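Local structure of hydrogenase maturation factor (Thermoanaerobacter tengcongensis, 3VTH) at residues A[14-19]-A[23-28]; A[40-43]-A[48-51]; A[553-558]-A[605-610]; A[598-603]-A[650-655]. The protein probably transfers the carbamoyl group of carbamoyl phosphate, using ATP, to the C-terminal cysteine of HypE during maturation of [NiFe]-hydrogenases. One frame throughout, in Å; residues are numbered along the deposited sequence.

Contact 1: A[14-19]-A[23-28]; sequences INIFGI and VGFRPF. With PO4 (phosphate ion), chain E.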
# COMPACT_ATOMS: atom_id res chain seq x y z
N ILE A 14 -29.49 7.87 17.20
CA ILE A 14 -28.79 7.02 16.24
C ILE A 14 -27.30 7.39 16.19
O ILE A 14 -26.95 8.54 15.97
CB ILE A 14 -29.43 7.12 14.82
CG1 ILE A 14 -30.93 6.76 14.86
CG2 ILE A 14 -28.69 6.20 13.82
CD1 ILE A 14 -31.75 7.30 13.68
N ASN A 15 -26.44 6.41 16.42
CA ASN A 15 -24.99 6.61 16.32
C ASN A 15 -24.46 5.76 15.18
O ASN A 15 -24.80 4.57 15.08
CB ASN A 15 -24.29 6.20 17.62
CG ASN A 15 -24.66 7.10 18.76
OD1 ASN A 15 -24.03 8.14 18.97
ND2 ASN A 15 -25.69 6.73 19.49
N ILE A 16 -23.65 6.37 14.33
CA ILE A 16 -23.11 5.68 13.18
C ILE A 16 -21.58 5.70 13.28
O ILE A 16 -20.99 6.75 13.58
CB ILE A 16 -23.59 6.31 11.87
CG1 ILE A 16 -25.13 6.53 11.93
CG2 ILE A 16 -23.13 5.47 10.64
CD1 ILE A 16 -25.76 6.89 10.64
N PHE A 17 -20.96 4.54 13.05
CA PHE A 17 -19.53 4.35 13.25
C PHE A 17 -18.85 3.88 11.97
O PHE A 17 -19.47 3.19 11.16
CB PHE A 17 -19.29 3.31 14.35
CG PHE A 17 -19.96 3.64 15.66
CD1 PHE A 17 -21.13 3.00 16.04
CD2 PHE A 17 -19.42 4.60 16.51
CE1 PHE A 17 -21.76 3.30 17.26
CE2 PHE A 17 -20.04 4.92 17.73
CZ PHE A 17 -21.21 4.27 18.11
N GLY A 18 -17.57 4.21 11.84
CA GLY A 18 -16.76 3.84 10.67
C GLY A 18 -16.20 5.09 10.03
O GLY A 18 -15.96 6.10 10.70
N ILE A 19 -15.95 5.04 8.72
CA ILE A 19 -15.60 6.26 8.00
C ILE A 19 -16.92 6.99 7.72
O ILE A 19 -17.64 6.69 6.77
CB ILE A 19 -14.80 5.98 6.71
CG1 ILE A 19 -13.49 5.23 7.05
CG2 ILE A 19 -14.53 7.31 5.93
CD1 ILE A 19 -12.65 4.81 5.83
N VAL A 23 -17.67 13.03 4.62
CA VAL A 23 -18.30 12.30 3.52
C VAL A 23 -19.63 12.96 3.15
O VAL A 23 -20.39 12.45 2.34
CB VAL A 23 -18.49 10.77 3.85
CG1 VAL A 23 -17.15 10.14 4.24
CG2 VAL A 23 -19.50 10.55 5.01
N GLY A 24 -19.90 14.12 3.75
CA GLY A 24 -21.20 14.77 3.57
C GLY A 24 -22.34 14.05 4.28
O GLY A 24 -23.50 14.12 3.85
N PHE A 25 -22.02 13.38 5.38
CA PHE A 25 -23.05 12.71 6.17
C PHE A 25 -24.00 13.69 6.88
O PHE A 25 -25.20 13.43 6.97
CB PHE A 25 -22.44 11.73 7.17
CG PHE A 25 -23.05 10.36 7.13
CD1 PHE A 25 -22.24 9.23 7.13
CD2 PHE A 25 -24.44 10.19 7.11
CE1 PHE A 25 -22.79 7.93 7.12
CE2 PHE A 25 -25.02 8.90 7.10
CZ PHE A 25 -24.19 7.78 7.11
N ARG A 26 -23.48 14.81 7.37
CA ARG A 26 -24.34 15.81 8.01
C ARG A 26 -25.36 16.41 7.04
O ARG A 26 -26.55 16.35 7.33
CB ARG A 26 -23.52 16.87 8.77
CG ARG A 26 -22.89 16.30 10.06
CD ARG A 26 -21.88 17.24 10.67
NE ARG A 26 -20.65 17.31 9.85
CZ ARG A 26 -19.61 18.10 10.13
NH1 ARG A 26 -19.62 18.90 11.20
NH2 ARG A 26 -18.53 18.08 9.33
N PRO A 27 -24.93 16.92 5.87
CA PRO A 27 -25.95 17.41 4.92
C PRO A 27 -26.91 16.33 4.41
O PRO A 27 -28.10 16.62 4.25
CB PRO A 27 -25.12 18.00 3.76
CG PRO A 27 -23.73 17.49 3.94
CD PRO A 27 -23.56 17.29 5.42
N PHE A 28 -26.41 15.12 4.17
CA PHE A 28 -27.25 13.98 3.81
C PHE A 28 -28.37 13.75 4.86
O PHE A 28 -29.54 13.66 4.51
CB PHE A 28 -26.37 12.72 3.64
CG PHE A 28 -27.14 11.45 3.38
CD1 PHE A 28 -27.13 10.42 4.30
CD2 PHE A 28 -27.88 11.30 2.21
CE1 PHE A 28 -27.85 9.24 4.07
CE2 PHE A 28 -28.60 10.12 1.97
CZ PHE A 28 -28.57 9.08 2.90
P PO4 E . -19.40 15.36 7.00
O1 PO4 E . -18.84 15.84 5.69
O2 PO4 E . -19.72 13.89 6.94
O3 PO4 E . -18.36 15.56 8.07
O4 PO4 E . -20.66 16.13 7.34
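Ile16 and Phe25 meet at about a right angle, the end of the isoleucine (CD1) reaching the far end of the aromatic ring (CZ) at 4.0 Å. With CG1 set beside its backbone N (chi1 -47°), Ile16 can extend CD1 from strand 10-17 toward the helix that follows. A second apolar touch, Ile19 CG2 to Val23 CG1 at 4.2 Å, joins the two ends of the loop between the segments; both residues are buried, which suits their hydrocarbon side chains. No hydrogen bond joins the two segments.

Of the two segments, the 23-26 part alone holds the phosphate, with help from Gly22 N. As in other acylphosphatase domains, the loop after the first strand and the start of the first helix form a cradle for an anion, here a phosphate probably taken from the crystallisation liquor. Gly24 occupies the N-cap position with a positive phi, which glycine readily accepts, and its N gives O1 of the phosphate a bond of 2.8 Å. Phe25 N (2.8 Å) and Val23 N (3.2 Å) share O2. Arg26 gives three bonds: its backbone N and its side-chain NE (2.8 Å) both reach O4, while NH2 holds O3 at 2.8 Å. The phosphorus therefore lies at the edge of the guanidinium, in its plane. Arg26, a predicted active-site residue, also makes a salt bridge through NH1 to Asp152.

Contact 2: A[40-43]-A[48-51]; sequences GIVY and GLYI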
# COMPACT_ATOMS: atom_id res chain seq x y z
N GLY A 40 -35.11 17.41 15.18
CA GLY A 40 -33.96 16.90 15.92
C GLY A 40 -32.67 17.58 15.51
O GLY A 40 -32.69 18.72 15.04
N ILE A 41 -31.56 16.86 15.68
CA ILE A 41 -30.22 17.39 15.47
C ILE A 41 -29.30 16.32 14.91
O ILE A 41 -29.52 15.11 15.09
CB ILE A 41 -29.62 18.00 16.80
CG1 ILE A 41 -29.55 16.94 17.91
CG2 ILE A 41 -30.44 19.23 17.25
CD1 ILE A 41 -28.64 17.29 19.07
N VAL A 42 -28.26 16.76 14.21
CA VAL A 42 -27.16 15.89 13.81
C VAL A 42 -25.85 16.65 14.02
O VAL A 42 -25.79 17.87 13.84
CB VAL A 42 -27.30 15.39 12.34
CG1 VAL A 42 -27.30 16.55 11.33
CG2 VAL A 42 -26.19 14.36 11.98
N TYR A 43 -24.81 15.92 14.43
CA TYR A 43 -23.49 16.50 14.58
C TYR A 43 -22.41 15.42 14.56
O TYR A 43 -22.68 14.25 14.86
CB TYR A 43 -23.37 17.35 15.86
CG TYR A 43 -23.62 16.64 17.18
CD1 TYR A 43 -24.88 16.66 17.78
CD2 TYR A 43 -22.59 15.96 17.84
CE1 TYR A 43 -25.11 16.02 19.01
CE2 TYR A 43 -22.82 15.30 19.06
CZ TYR A 43 -24.08 15.34 19.64
OH TYR A 43 -24.30 14.71 20.82
N GLY A 48 -17.86 9.32 15.84
CA GLY A 48 -18.50 9.19 14.56
C GLY A 48 -19.58 10.23 14.29
O GLY A 48 -19.33 11.44 14.30
N LEU A 49 -20.79 9.73 14.06
CA LEU A 49 -21.92 10.59 13.75
C LEU A 49 -23.01 10.34 14.77
O LEU A 49 -23.31 9.19 15.11
CB LEU A 49 -22.41 10.34 12.32
CG LEU A 49 -23.54 11.27 11.85
CD1 LEU A 49 -22.99 12.63 11.44
CD2 LEU A 49 -24.30 10.62 10.72
N TYR A 50 -23.55 11.43 15.31
CA TYR A 50 -24.62 11.41 16.29
C TYR A 50 -25.89 12.06 15.72
O TYR A 50 -25.86 13.19 15.18
CB TYR A 50 -24.17 12.14 17.54
CG TYR A 50 -25.18 12.19 18.67
CD1 TYR A 50 -26.25 13.07 18.63
CD2 TYR A 50 -25.04 11.36 19.77
CE1 TYR A 50 -27.17 13.13 19.69
CE2 TYR A 50 -25.95 11.40 20.82
CZ TYR A 50 -27.01 12.29 20.77
OH TYR A 50 -27.90 12.32 21.81
N ILE A 51 -27.02 11.37 15.88
CA ILE A 51 -28.32 11.83 15.37
C ILE A 51 -29.38 11.66 16.45
O ILE A 51 -29.41 10.64 17.14
CB ILE A 51 -28.77 11.02 14.13
CG1 ILE A 51 -27.76 11.12 12.98
CG2 ILE A 51 -30.15 11.50 13.62
CD1 ILE A 51 -27.89 9.98 11.95
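The rings of Tyr43 and Tyr50 lie side by side and point the same way, nearly parallel (20°) but displaced, with little overlap and centroids 4.6 Å apart. Over one face of the Tyr50 ring, above its centre, sits the hydroxyl oxygen of Tyr43. In return, Tyr50 CB lies over one face of the Tyr43 ring in a CH-pi contact, 4.0 Å from CB to the centroid. Ile41 CD1 comes up at the edge of the Tyr43 ring. Tyr43 swings inward because its CG lies between the backbone N and the carbonyl carbon (chi1 60°). With Tyr43 replaced by an alanine, one face of the Tyr50 ring would probably lose its cover, and Lys99 its cation-pi partner.

Beneath the rings, the two tyrosines form a hydrogen-bonded antiparallel pair: Tyr43 N to Tyr50 O and Tyr50 N to Tyr43 O are both 3.0 Å. The next pair, Val42 with Ile51, is non-hydrogen-bonded and turns to the other face, where Val42 CG2 packs 3.7 Å from Ile51 CG1 and equally near Leu49 CD1. The beta-branched Val42 and Ile51 suit extended strands, and with Leu49 they fill the layer under the helix.

This is the hairpin of strands 39-45 and 48-55 in the acylphosphatase-like sheet. Val42, Leu49 and Ile51 pack against helix 25-35, strand 48-55 pairs on with strand 10-17, and strand 39-45 with strand 93-95.

Contact 3: A[553-558]-A[605-610]; sequences RTALGF and AALIGV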
# COMPACT_ATOMS: atom_id res chain seq x y z
N ARG A 553 27.65 -13.57 -6.17
CA ARG A 553 28.10 -14.06 -4.87
C ARG A 553 27.05 -14.96 -4.22
O ARG A 553 27.38 -15.94 -3.54
CB ARG A 553 28.41 -12.90 -3.92
CG ARG A 553 29.58 -12.01 -4.37
CD ARG A 553 29.73 -10.81 -3.42
NE ARG A 553 30.05 -11.21 -2.05
CZ ARG A 553 31.24 -11.06 -1.47
NH1 ARG A 553 32.26 -10.52 -2.13
NH2 ARG A 553 31.42 -11.46 -0.22
N THR A 554 25.78 -14.62 -4.42
CA THR A 554 24.70 -15.45 -3.94
C THR A 554 24.72 -16.78 -4.68
O THR A 554 24.61 -17.84 -4.06
CB THR A 554 23.32 -14.77 -4.13
OG1 THR A 554 23.23 -13.68 -3.22
CG2 THR A 554 22.19 -15.75 -3.82
N ALA A 555 24.90 -16.73 -6.00
CA ALA A 555 24.99 -17.96 -6.79
C ALA A 555 26.15 -18.84 -6.33
O ALA A 555 26.01 -20.06 -6.22
CB ALA A 555 25.10 -17.65 -8.28
N LEU A 556 27.31 -18.24 -6.08
CA LEU A 556 28.48 -19.00 -5.60
C LEU A 556 28.20 -19.70 -4.26
O LEU A 556 28.59 -20.86 -4.04
CB LEU A 556 29.71 -18.10 -5.48
CG LEU A 556 30.30 -17.65 -6.82
CD1 LEU A 556 31.35 -16.60 -6.60
CD2 LEU A 556 30.89 -18.86 -7.58
N GLY A 557 27.55 -18.98 -3.36
CA GLY A 557 27.06 -19.57 -2.12
C GLY A 557 26.19 -20.80 -2.37
O GLY A 557 26.38 -21.84 -1.74
N PHE A 558 25.24 -20.70 -3.30
CA PHE A 558 24.32 -21.81 -3.57
C PHE A 558 25.03 -23.03 -4.16
O PHE A 558 24.57 -24.17 -3.97
CB PHE A 558 23.15 -21.37 -4.47
CG PHE A 558 21.97 -20.80 -3.72
CD1 PHE A 558 20.72 -21.41 -3.80
CD2 PHE A 558 22.12 -19.69 -2.90
CE1 PHE A 558 19.61 -20.90 -3.08
CE2 PHE A 558 21.03 -19.17 -2.19
CZ PHE A 558 19.77 -19.79 -2.28
N ALA A 605 18.93 -16.31 -11.54
CA ALA A 605 19.12 -15.17 -12.47
C ALA A 605 20.61 -14.99 -12.84
O ALA A 605 20.94 -14.77 -14.02
CB ALA A 605 18.55 -13.89 -11.89
N ALA A 606 21.48 -15.13 -11.85
CA ALA A 606 22.93 -15.01 -12.05
C ALA A 606 23.49 -16.16 -12.90
O ALA A 606 24.30 -15.94 -13.80
CB ALA A 606 23.66 -14.96 -10.69
N LEU A 607 23.02 -17.37 -12.61
CA LEU A 607 23.51 -18.57 -13.27
C LEU A 607 23.15 -18.60 -14.73
O LEU A 607 23.94 -19.07 -15.55
CB LEU A 607 22.98 -19.83 -12.58
CG LEU A 607 23.78 -20.25 -11.34
CD1 LEU A 607 23.02 -21.32 -10.55
CD2 LEU A 607 25.18 -20.75 -11.74
N ILE A 608 21.96 -18.12 -15.08
CA ILE A 608 21.59 -18.10 -16.50
C ILE A 608 21.86 -16.75 -17.17
O ILE A 608 21.40 -16.48 -18.28
CB ILE A 608 20.16 -18.63 -16.76
CG1 ILE A 608 19.09 -17.68 -16.22
CG2 ILE A 608 20.01 -20.04 -16.12
CD1 ILE A 608 17.67 -18.07 -16.63
N GLY A 609 22.64 -15.91 -16.49
CA GLY A 609 23.13 -14.67 -17.08
C GLY A 609 22.08 -13.60 -17.31
O GLY A 609 22.24 -12.77 -18.22
N VAL A 610 21.05 -13.56 -16.50
CA VAL A 610 20.08 -12.49 -16.53
C VAL A 610 20.73 -11.19 -16.09
O VAL A 610 20.62 -10.21 -16.72
CB VAL A 610 18.86 -12.81 -15.69
CG1 VAL A 610 17.96 -11.63 -15.51
CG2 VAL A 610 18.11 -13.91 -16.28
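Two alanine methyls meet head-on, Ala555 CB and Ala606 CB lying 3.9 Å apart. Both bonds from CA to CB point at the other segment, and because neither side chain extends further, the backbones can draw close, with 6.4 Å between the CA atoms of this pair. Alanine suits both positions, since it has no torsion to adjust and no branch to keep helix 551-559 away from the end of helix 597-607.

Leu607 supplies the third touching side chain. Its CG lies beside the backbone N (chi1 -82°), a torsion that carries the branch point round to within 4.2 Å of Ala555 CB, although the side chain sets out across the line between the segments. CG itself, rather than either of its methyls, is the atom nearest the alanine. A chi2 of 168° keeps CD1 anti to CA, an extended leucine that also reaches Phe569 and Leu653.

Phe558 behaves differently: it starts toward 605-610, but its ring turns off to Arg599, Phe600 and Ala603, earlier on helix 597-607. Just beyond the contact, helix 597-607 ends in a Schellman motif, with Val610 N bonded to Ala605 O at 2.8 Å and Gly609 N to Ala606 O at 3.2 Å. Gly609, with its positive phi, takes the C-prime place that favours glycine.

The chemistry is wholly apolar: three buried side chains touch through carbon alone, no hydrogen bond crosses, and this small touch between two helices of the Kae1-like subdomain rests on close fit of carbon on carbon, which alanine's short side chain permits.

Contact 4: A[598-603]-A[650-655]; sequences GRFFDA and ELILRQ. With AP2 (phosphomethylphosphonic acid adenosyl ester), chain H.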
# COMPACT_ATOMS: atom_id res chain seq x y z
N GLY A 598 13.86 -15.68 -2.17
CA GLY A 598 14.49 -14.53 -2.85
C GLY A 598 15.91 -14.80 -3.34
O GLY A 598 16.25 -14.48 -4.49
N ARG A 599 16.73 -15.40 -2.48
CA ARG A 599 18.10 -15.73 -2.86
C ARG A 599 18.12 -16.85 -3.90
O ARG A 599 18.99 -16.86 -4.78
CB ARG A 599 18.97 -16.11 -1.65
CG ARG A 599 19.13 -15.01 -0.55
CD ARG A 599 19.84 -13.71 -0.98
NE ARG A 599 19.03 -12.94 -1.91
CZ ARG A 599 18.08 -12.07 -1.56
NH1 ARG A 599 17.82 -11.82 -0.27
NH2 ARG A 599 17.38 -11.45 -2.50
N PHE A 600 17.19 -17.80 -3.78
CA PHE A 600 17.04 -18.86 -4.79
C PHE A 600 16.82 -18.22 -6.17
O PHE A 600 17.54 -18.54 -7.15
CB PHE A 600 15.90 -19.83 -4.41
CG PHE A 600 15.92 -21.18 -5.11
CD1 PHE A 600 16.91 -21.52 -6.04
CD2 PHE A 600 14.89 -22.10 -4.86
CE1 PHE A 600 16.90 -22.78 -6.69
CE2 PHE A 600 14.87 -23.35 -5.51
CZ PHE A 600 15.88 -23.69 -6.43
N PHE A 601 15.86 -17.30 -6.25
CA PHE A 601 15.63 -16.54 -7.49
C PHE A 601 16.89 -15.82 -7.96
O PHE A 601 17.23 -15.89 -9.15
CB PHE A 601 14.48 -15.54 -7.33
CG PHE A 601 13.14 -16.09 -7.75
CD1 PHE A 601 12.51 -15.61 -8.90
CD2 PHE A 601 12.52 -17.10 -7.00
CE1 PHE A 601 11.26 -16.12 -9.30
CE2 PHE A 601 11.27 -17.61 -7.39
CZ PHE A 601 10.64 -17.13 -8.55
N ASP A 602 17.60 -15.15 -7.05
CA ASP A 602 18.84 -14.43 -7.44
C ASP A 602 19.91 -15.38 -7.97
O ASP A 602 20.61 -15.06 -8.94
CB ASP A 602 19.41 -13.62 -6.27
CG ASP A 602 18.59 -12.37 -5.96
OD1 ASP A 602 17.69 -12.00 -6.76
OD2 ASP A 602 18.83 -11.77 -4.89
N ALA A 603 20.04 -16.55 -7.34
CA ALA A 603 21.00 -17.58 -7.81
C ALA A 603 20.70 -18.03 -9.25
O ALA A 603 21.62 -18.16 -10.09
CB ALA A 603 21.00 -18.78 -6.85
N GLU A 650 20.33 -26.57 -4.66
CA GLU A 650 21.46 -26.79 -5.56
C GLU A 650 21.21 -27.90 -6.59
O GLU A 650 21.69 -27.83 -7.71
CB GLU A 650 22.77 -27.03 -4.81
CG GLU A 650 24.03 -27.01 -5.71
CD GLU A 650 24.36 -28.37 -6.36
OE1 GLU A 650 24.10 -29.43 -5.74
OE2 GLU A 650 24.89 -28.39 -7.50
N LEU A 651 20.45 -28.94 -6.20
CA LEU A 651 20.09 -30.03 -7.12
C LEU A 651 19.24 -29.56 -8.31
O LEU A 651 19.33 -30.10 -9.42
CB LEU A 651 19.38 -31.15 -6.35
CG LEU A 651 20.21 -31.80 -5.23
CD1 LEU A 651 19.40 -32.86 -4.48
CD2 LEU A 651 21.49 -32.41 -5.82
N ILE A 652 18.41 -28.56 -8.04
CA ILE A 652 17.60 -27.91 -9.05
C ILE A 652 18.49 -26.99 -9.90
O ILE A 652 18.37 -26.97 -11.13
CB ILE A 652 16.44 -27.11 -8.39
CG1 ILE A 652 15.45 -28.08 -7.73
CG2 ILE A 652 15.71 -26.20 -9.40
CD1 ILE A 652 14.58 -27.46 -6.70
N LEU A 653 19.40 -26.27 -9.25
CA LEU A 653 20.36 -25.41 -9.97
C LEU A 653 21.22 -26.22 -10.95
O LEU A 653 21.56 -25.72 -12.02
CB LEU A 653 21.25 -24.60 -9.02
CG LEU A 653 20.60 -23.51 -8.15
CD1 LEU A 653 21.64 -22.87 -7.24
CD2 LEU A 653 19.92 -22.45 -9.01
N ARG A 654 21.55 -27.46 -10.61
CA ARG A 654 22.28 -28.36 -11.55
C ARG A 654 21.56 -28.54 -12.87
O ARG A 654 22.19 -28.47 -13.92
CB ARG A 654 22.48 -29.74 -10.95
CG ARG A 654 23.63 -29.79 -10.02
CD ARG A 654 23.98 -31.21 -9.63
NE ARG A 654 24.48 -31.20 -8.26
CZ ARG A 654 24.82 -32.28 -7.57
NH1 ARG A 654 24.71 -33.47 -8.12
NH2 ARG A 654 25.26 -32.15 -6.33
N GLN A 655 20.25 -28.80 -12.81
CA GLN A 655 19.43 -29.02 -14.01
C GLN A 655 19.25 -27.71 -14.80
O GLN A 655 19.24 -27.72 -16.03
CB GLN A 655 18.07 -29.61 -13.64
CG GLN A 655 18.12 -31.02 -12.97
CD GLN A 655 16.87 -31.30 -12.17
OE1 GLN A 655 16.87 -31.18 -10.93
NE2 GLN A 655 15.79 -31.60 -12.85
PB AP2 H . 12.30 -9.52 3.34
O1B AP2 H . 12.82 -10.42 2.25
O2B AP2 H . 11.35 -10.14 4.32
O3B AP2 H . 13.40 -8.69 3.96
C3A AP2 H . 11.32 -8.31 2.41
PA AP2 H . 9.83 -8.98 1.62
O1A AP2 H . 9.15 -7.69 1.17
O2A AP2 H . 9.04 -9.99 2.42
O5' AP2 H . 10.38 -9.79 0.33
C5' AP2 H . 10.94 -9.03 -0.73
C4' AP2 H . 11.69 -10.04 -1.58
O4' AP2 H . 10.75 -10.82 -2.32
C3' AP2 H . 12.56 -9.38 -2.63
O3' AP2 H . 13.79 -8.91 -2.06
C2' AP2 H . 12.72 -10.53 -3.60
O2' AP2 H . 13.77 -11.36 -3.08
C1' AP2 H . 11.37 -11.24 -3.54
N9 AP2 H . 10.60 -10.83 -4.75
C8 AP2 H . 10.15 -9.58 -5.06
N7 AP2 H . 9.53 -9.56 -6.27
C5 AP2 H . 9.57 -10.81 -6.76
C6 AP2 H . 9.10 -11.50 -8.00
N6 AP2 H . 8.45 -10.82 -8.97
N1 AP2 H . 9.37 -12.83 -8.11
C2 AP2 H . 10.00 -13.53 -7.15
N3 AP2 H . 10.46 -12.97 -6.01
C4 AP2 H . 10.28 -11.64 -5.77
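Phe600 carries the tight part of the contact, presenting the edge of its ring to helix 649-662. CE1 lies 3.8 Å from Leu653 CD2, and CZ is 3.9 Å from Ile652 CG2, both partners sitting near the ring plane. With CG anti to the backbone N (chi1 -162°), the ring reaches across the gap between two helix axes 11.3 Å apart, which run nearly parallel with a crossing angle of -23°. A long, flat residue suits such a span, whereas the shorter Ala603 needs Leu653 CD1 to come to it, at 4.2 Å.

The other flank of helix 649-662 is looser and partly exposed at Leu651, Arg654 and Gln655. There Arg654 grips Glu650 side-on, NE to OE2 at 2.9 Å and NH2 to OE1, each oxygen using its syn lone pair, while Leu651 CD2 lies over a face of the guanidinium.

On the buried far side of helix 597-607 is the nucleotide-analogue pocket. Gly598 CA comes 3.3 Å from O2' of the AP2 ribose, where a CB would clash, and Phe601 lays a ring face over the adenine atom C2. Arg599, bent at chi2 and chi3, turns back to Asp602: NE and NH2 (2.8 Å) both grip OD2 from the same face, above the carboxylate plane. A leucine in place of Arg599 would probably leave the buried Asp602 carboxylate without its salt-bridge mate beside the ribose.

Carbon-only packing thus joins the helices: no hydrogen bond or salt bridge crosses between the two segments, and the charges here pair within their own helix.

How the contacts relate
The four contacts fall into two clusters on opposite sides of the chain's centre. Contacts 1 and 2 belong to the acylphosphatase domain, their centres 8 Å apart; Ile14 and Ile16 probably hydrogen-bond to Ile51 and Leu49, and Leu49 also lies against Phe25. The side chain of Leu49 is about 6 Å from the phosphate, so the hairpin lies close behind the phosphate site. Contacts 3 and 4 share helix 597-607 in the Kae1-like domain and also have centres 8 Å apart, with Phe558 bridging them by packing on Leu653. Contact 4 borders the AP2 pocket, while Ala606 of contact 3 stands about 13 Å from the ligand. Between the centres of contacts 1 and 4 lie about 55 Å.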